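PDB 5JY1: putative short-chain dehydrogenase/reductase from Burkholderia xenovorans, which binds NAD as a Rossmann-fold short-chain dehydrogenase/reductase and, going by its family, may reduce 3-oxoacyl-[acyl-carrier-protein] substrates. Local coordinates for residues N148-D153 with T250-G255. Residues are numbered along the deposited sequence; the frame is centred on the assembly and turned at random. Where two conformers were deposited one is given.
With NAD (nicotinamide-adenine-dinucleotide), chain E.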
ATOM      1  N   ASN A 148      15.992  -2.289  -8.839  1.00 15.20           N
ATOM      2  CA  ASN A 148      16.035  -3.477  -8.000  1.00 14.40           C
ATOM      3  C   ASN A 148      14.839  -4.367  -8.313  1.00 19.13           C
ATOM      4  O   ASN A 148      13.840  -3.921  -8.874  1.00 20.99           O
ATOM      5  CB  ASN A 148      16.043  -3.095  -6.517  1.00 11.56           C
ATOM      6  CG  ASN A 148      17.307  -2.370  -6.126  1.00 16.66           C
ATOM      7  OD1 ASN A 148      18.366  -2.614  -6.706  1.00 15.88           O
ATOM      8  ND2 ASN A 148      17.211  -1.469  -5.149  1.00 15.22           N
ATOM      9  N   PHE A 149      14.958  -5.649  -7.982  1.00 20.24           N
ATOM     10  CA  PHE A 149      13.894  -6.613  -8.225  0.74 19.47           C
ATOM     11  C   PHE A 149      13.430  -7.210  -6.907  1.00 22.71           C
ATOM     12  O   PHE A 149      14.239  -7.733  -6.137  1.00 20.94           O
ATOM     13  CB  PHE A 149      14.350  -7.719  -9.179  0.74 19.29           C
ATOM     14  CG  PHE A 149      14.309  -7.317 -10.625  0.74 20.23           C
ATOM     15  CD1 PHE A 149      13.149  -7.460 -11.360  0.74 21.66           C
ATOM     16  CD2 PHE A 149      15.417  -6.770 -11.239  0.74 21.22           C
ATOM     17  CE1 PHE A 149      13.094  -7.082 -12.694  0.74 25.18           C
ATOM     18  CE2 PHE A 149      15.373  -6.396 -12.575  0.74 23.92           C
ATOM     19  CZ  PHE A 149      14.211  -6.553 -13.304  0.74 26.69           C
ATOM     20  N   TYR A 150      12.130  -7.124  -6.645  1.00 16.57           N
ATOM     21  CA  TYR A 150      11.577  -7.815  -5.490  1.00 17.08           C
ATOM     22  C   TYR A 150      10.528  -8.780  -6.033  1.00 18.54           C
ATOM     23  O   TYR A 150      10.666  -9.247  -7.171  1.00 17.89           O
ATOM     24  CB  TYR A 150      11.058  -6.821  -4.431  1.00 15.58           C
ATOM     25  CG  TYR A 150       9.717  -6.157  -4.683  1.00 16.79           C
ATOM     26  CD1 TYR A 150       9.553  -5.226  -5.704  1.00 14.92           C
ATOM     27  CD2 TYR A 150       8.628  -6.425  -3.856  1.00 18.82           C
ATOM     28  CE1 TYR A 150       8.321  -4.606  -5.915  1.00 16.97           C
ATOM     29  CE2 TYR A 150       7.412  -5.821  -4.054  1.00 19.54           C
ATOM     30  CZ  TYR A 150       7.258  -4.916  -5.081  1.00 18.92           C
ATOM     31  OH  TYR A 150       6.039  -4.327  -5.267  1.00 18.62           O
ATOM     32  N   SER A 151       9.502  -9.119  -5.258  1.00 17.13           N
ATOM     33  CA  SER A 151       8.577 -10.142  -5.707  1.00 17.02           C
ATOM     34  C   SER A 151       7.203  -9.924  -5.096  1.00 17.70           C
ATOM     35  O   SER A 151       7.072  -9.472  -3.953  1.00 17.46           O
ATOM     36  CB  SER A 151       9.078 -11.550  -5.351  1.00 16.61           C
ATOM     37  OG  SER A 151       8.111 -12.532  -5.709  1.00 17.53           O
ATOM     38  N   ILE A 152       6.177 -10.284  -5.869  1.00 15.83           N
ATOM     39  CA  ILE A 152       4.811 -10.340  -5.358  1.00 14.92           C
ATOM     40  C   ILE A 152       4.709 -11.266  -4.151  1.00 18.26           C
ATOM     41  O   ILE A 152       3.814 -11.096  -3.314  1.00 14.75           O
ATOM     42  CB  ILE A 152       3.851 -10.770  -6.492  1.00 16.46           C
ATOM     43  CG1 ILE A 152       2.393 -10.666  -6.050  1.00 19.64           C
ATOM     44  CG2 ILE A 152       4.135 -12.200  -6.921  1.00 17.49           C
ATOM     45  CD1 ILE A 152       1.421 -10.939  -7.163  1.00 20.70           C
ATOM     46  N   ASP A 153       5.624 -12.240  -4.029  1.00 17.31           N
ATOM     47  CA  ASP A 153       5.616 -13.130  -2.866  1.00 14.23           C
ATOM     48  C   ASP A 153       5.789 -12.366  -1.558  1.00 14.50           C
ATOM     49  O   ASP A 153       5.319 -12.829  -0.507  1.00 15.44           O
ATOM     50  CB  ASP A 153       6.724 -14.181  -2.990  1.00 17.00           C
ATOM     51  CG  ASP A 153       6.422 -15.259  -4.025  1.00 19.70           C
ATOM     52  OD1 ASP A 153       5.314 -15.282  -4.619  1.00 20.01           O
ATOM     53  OD2 ASP A 153       7.307 -16.115  -4.216  1.00 21.84           O
ATOM     54  N   THR A 250       7.533   1.137  -6.457  1.00 13.71           N
ATOM     55  CA  THR A 250       7.448  -0.284  -6.753  1.00 12.29           C
ATOM     56  C   THR A 250       6.461  -0.454  -7.900  1.00 19.98           C
ATOM     57  O   THR A 250       5.404   0.177  -7.901  1.00 21.81           O
ATOM     58  CB  THR A 250       6.971  -1.078  -5.529  1.00 16.15           C
ATOM     59  OG1 THR A 250       5.794  -0.453  -4.980  1.00 16.15           O
ATOM     60  CG2 THR A 250       8.058  -1.136  -4.471  1.00 18.79           C
ATOM     61  N   LEU A 251       6.812  -1.269  -8.890  1.00 14.33           N
ATOM     62  CA  LEU A 251       5.922  -1.488 -10.024  1.00 10.55           C
ATOM     63  C   LEU A 251       5.815  -2.982 -10.290  1.00 11.95           C
ATOM     64  O   LEU A 251       6.835  -3.672 -10.427  1.00 13.60           O
ATOM     65  CB  LEU A 251       6.411  -0.753 -11.286  1.00 12.28           C
ATOM     66  CG  LEU A 251       5.420  -0.793 -12.455  1.00 14.57           C
ATOM     67  CD1 LEU A 251       4.193   0.073 -12.171  1.00 15.84           C
ATOM     68  CD2 LEU A 251       6.109  -0.373 -13.755  1.00 17.67           C
ATOM     69  N   HIS A 252       4.582  -3.481 -10.349  1.00 12.45           N
ATOM     70  CA  HIS A 252       4.360  -4.870 -10.712  1.00 12.92           C
ATOM     71  C   HIS A 252       4.340  -5.006 -12.226  1.00 11.94           C
ATOM     72  O   HIS A 252       3.593  -4.297 -12.907  1.00 14.20           O
ATOM     73  CB  HIS A 252       3.042  -5.369 -10.120  1.00 11.26           C
ATOM     74  CG  HIS A 252       3.013  -5.327  -8.622  1.00 12.88           C
ATOM     75  ND1 HIS A 252       2.678  -4.191  -7.921  1.00 16.12           N
ATOM     76  CD2 HIS A 252       3.305  -6.271  -7.697  1.00 13.14           C
ATOM     77  CE1 HIS A 252       2.751  -4.440  -6.622  1.00 18.49           C
ATOM     78  NE2 HIS A 252       3.127  -5.696  -6.460  1.00 16.49           N
ATOM     79  N   VAL A 253       5.148  -5.938 -12.745  1.00 11.35           N
ATOM     80  CA  VAL A 253       5.204  -6.222 -14.183  1.00 12.51           C
ATOM     81  C   VAL A 253       4.889  -7.702 -14.359  1.00 13.05           C
ATOM     82  O   VAL A 253       5.792  -8.545 -14.469  1.00 15.87           O
ATOM     83  CB  VAL A 253       6.572  -5.841 -14.784  1.00 13.63           C
ATOM     84  CG1 VAL A 253       6.537  -5.982 -16.312  1.00 13.27           C
ATOM     85  CG2 VAL A 253       6.923  -4.408 -14.420  1.00 14.11           C
ATOM     86  N   ASP A 254       3.586  -8.027 -14.383  1.00 11.84           N
ATOM     87  CA  ASP A 254       3.157  -9.385 -14.067  1.00 12.40           C
ATOM     88  C   ASP A 254       1.832  -9.733 -14.724  1.00 12.76           C
ATOM     89  O   ASP A 254       1.162 -10.671 -14.271  1.00 15.48           O
ATOM     90  CB  ASP A 254       2.999  -9.570 -12.527  1.00 14.43           C
ATOM     91  CG  ASP A 254       2.018  -8.561 -11.908  1.00 14.66           C
ATOM     92  OD1 ASP A 254       1.424  -7.755 -12.652  1.00 13.57           O
ATOM     93  OD2 ASP A 254       1.844  -8.570 -10.666  1.00 15.07           O
ATOM     94  N   GLY A 255       1.441  -9.022 -15.779  1.00 13.99           N
ATOM     95  CA  GLY A 255       0.161  -9.304 -16.399  1.00 14.73           C
ATOM     96  C   GLY A 255      -1.021  -8.954 -15.533  1.00 15.02           C
ATOM     97  O   GLY A 255      -2.143  -9.379 -15.835  1.00 14.14           O
TER
HETATM   98  PA  NAD E 301      16.967 -17.158 -12.882  0.84 24.54           P
HETATM   99  O1A NAD E 301      17.114 -18.262 -11.879  0.84 26.92           O
HETATM  100  O2A NAD E 301      16.348 -17.609 -14.197  0.84 30.02           O
HETATM  101  O5B NAD E 301      18.437 -16.423 -13.180  0.84 21.58           O
HETATM  102  C5B NAD E 301      19.226 -16.158 -12.074  0.84 20.55           C
HETATM  103  C4B NAD E 301      20.634 -15.649 -12.589  0.84 21.09           C
HETATM  104  O4B NAD E 301      21.334 -15.287 -11.568  0.84 20.86           O
HETATM  105  C3B NAD E 301      21.390 -16.862 -13.234  0.84 27.25           C
HETATM  106  O3B NAD E 301      21.937 -16.487 -14.461  0.84 25.20           O
HETATM  107  C2B NAD E 301      22.455 -17.179 -12.212  0.84 31.24           C
HETATM  108  O2B NAD E 301      23.617 -17.907 -12.844  0.84 27.98           O
HETATM  109  C1B NAD E 301      22.775 -15.976 -11.770  0.84 25.99           C
HETATM  110  N9A NAD E 301      23.441 -16.047 -10.482  0.84 20.98           N
HETATM  111  C8A NAD E 301      23.150 -16.893  -9.491  0.84 23.64           C
HETATM  112  N7A NAD E 301      23.977 -16.651  -8.495  0.84 25.49           N
HETATM  113  C5A NAD E 301      24.785 -15.655  -8.866  0.84 21.22           C
HETATM  114  C6A NAD E 301      25.835 -15.030  -8.190  0.84 19.96           C
HETATM  115  N6A NAD E 301      26.458 -15.161  -6.880  0.84 22.79           N
HETATM  116  N1A NAD E 301      26.497 -14.051  -8.775  0.84 19.48           N
HETATM  117  C2A NAD E 301      26.151 -13.657 -10.046  0.84 18.91           C
HETATM  118  N3A NAD E 301      25.140 -14.263 -10.714  0.84 19.70           N
HETATM  119  C4A NAD E 301      24.453 -15.275 -10.095  0.84 20.19           C
HETATM  120  O3  NAD E 301      16.049 -15.973 -12.191  0.84 24.44           O
HETATM  121  PN  NAD E 301      14.748 -15.200 -12.801  0.84 27.36           P
HETATM  122  O1N NAD E 301      13.540 -16.120 -12.720  0.84 27.40           O
HETATM  123  O2N NAD E 301      14.936 -14.728 -14.255  0.84 26.55           O
HETATM  124  O5D NAD E 301      14.463 -13.917 -11.793  0.84 26.66           O
HETATM  125  C5D NAD E 301      15.322 -12.780 -11.867  0.84 25.32           C
HETATM  126  C4D NAD E 301      14.916 -11.734 -10.777  0.84 24.73           C
HETATM  127  O4D NAD E 301      13.599 -11.537 -10.793  0.84 23.27           O
HETATM  128  C3D NAD E 301      15.242 -12.310  -9.395  0.84 27.44           C
HETATM  129  O3D NAD E 301      15.651 -11.344  -8.550  0.84 24.96           O
HETATM  130  C2D NAD E 301      13.883 -12.889  -8.931  0.84 28.03           C
HETATM  131  O2D NAD E 301      13.931 -13.010  -7.449  0.84 26.87           O
HETATM  132  C1D NAD E 301      13.013 -12.002  -9.366  0.84 26.40           C
HETATM  133  N1N NAD E 301      11.689 -12.567  -9.577  0.84 28.64           N
HETATM  134  C2N NAD E 301      11.419 -13.324 -10.674  0.84 22.78           C
HETATM  135  C3N NAD E 301      10.148 -13.868 -10.874  0.84 22.74           C
HETATM  136  C7N NAD E 301       9.839 -14.715 -12.087  0.84 23.83           C
HETATM  137  O7N NAD E 301       8.688 -15.029 -12.348  0.84 26.17           O
HETATM  138  N7N NAD E 301      10.880 -15.155 -12.930  0.84 25.62           N
HETATM  139  C4N NAD E 301       9.163 -13.634  -9.950  0.84 24.35           C
HETATM  140  C5N NAD E 301       9.424 -12.878  -8.863  0.84 29.73           C
HETATM  141  C6N NAD E 301      10.701 -12.331  -8.671  0.84 30.72           C
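Tyr-150 reaches across to Thr-250 and His-252, bridging two strands of the Rossmann-type parallel sheet, 144-149 and 250-253, that are not neighbours; strand 187-194 runs between them. The Tyr-150 side chain crosses that of Thr-250 at about a right angle, with Tyr-150 CE1 3.8 Å from the methyl Thr-250 CG2 and Tyr-150 OH 3.4 Å from Thr-250 CB. With chi1 at 78°, Tyr-150 CG sits between its own backbone N and carbonyl carbon, and the ring extends to Thr-250 and His-252. The His-252 side chain crosses that of Tyr-150 at a slant, His-252 NE2 lying 3.4 Å from Tyr-150 OH. Glu-155 is hydrogen-bonded to both, OE2 with Tyr-150 OH and OE1 with His-252 NE2, while the imidazole also stacks on His-258. Further along, Ile-152 CD1 approaches Asp-254 OD2 at 4.2 Å, an oxygen already hydrogen-bonded to the backbone N of His-258. Val-172 of helix 162-182 and Ala-193 of the intervening strand also touch the Tyr-150 side chain. Segment 148-153 meets the cofactor as well: the carbonyl oxygen of Tyr-150 lies 3.4 Å from C6N of the NAD nicotinamide. Next to it, Ser-151 OG approaches C5N and accepts a capping hydrogen bond from Asp-153 N, 3.0 Å long and nearly straight at 163°.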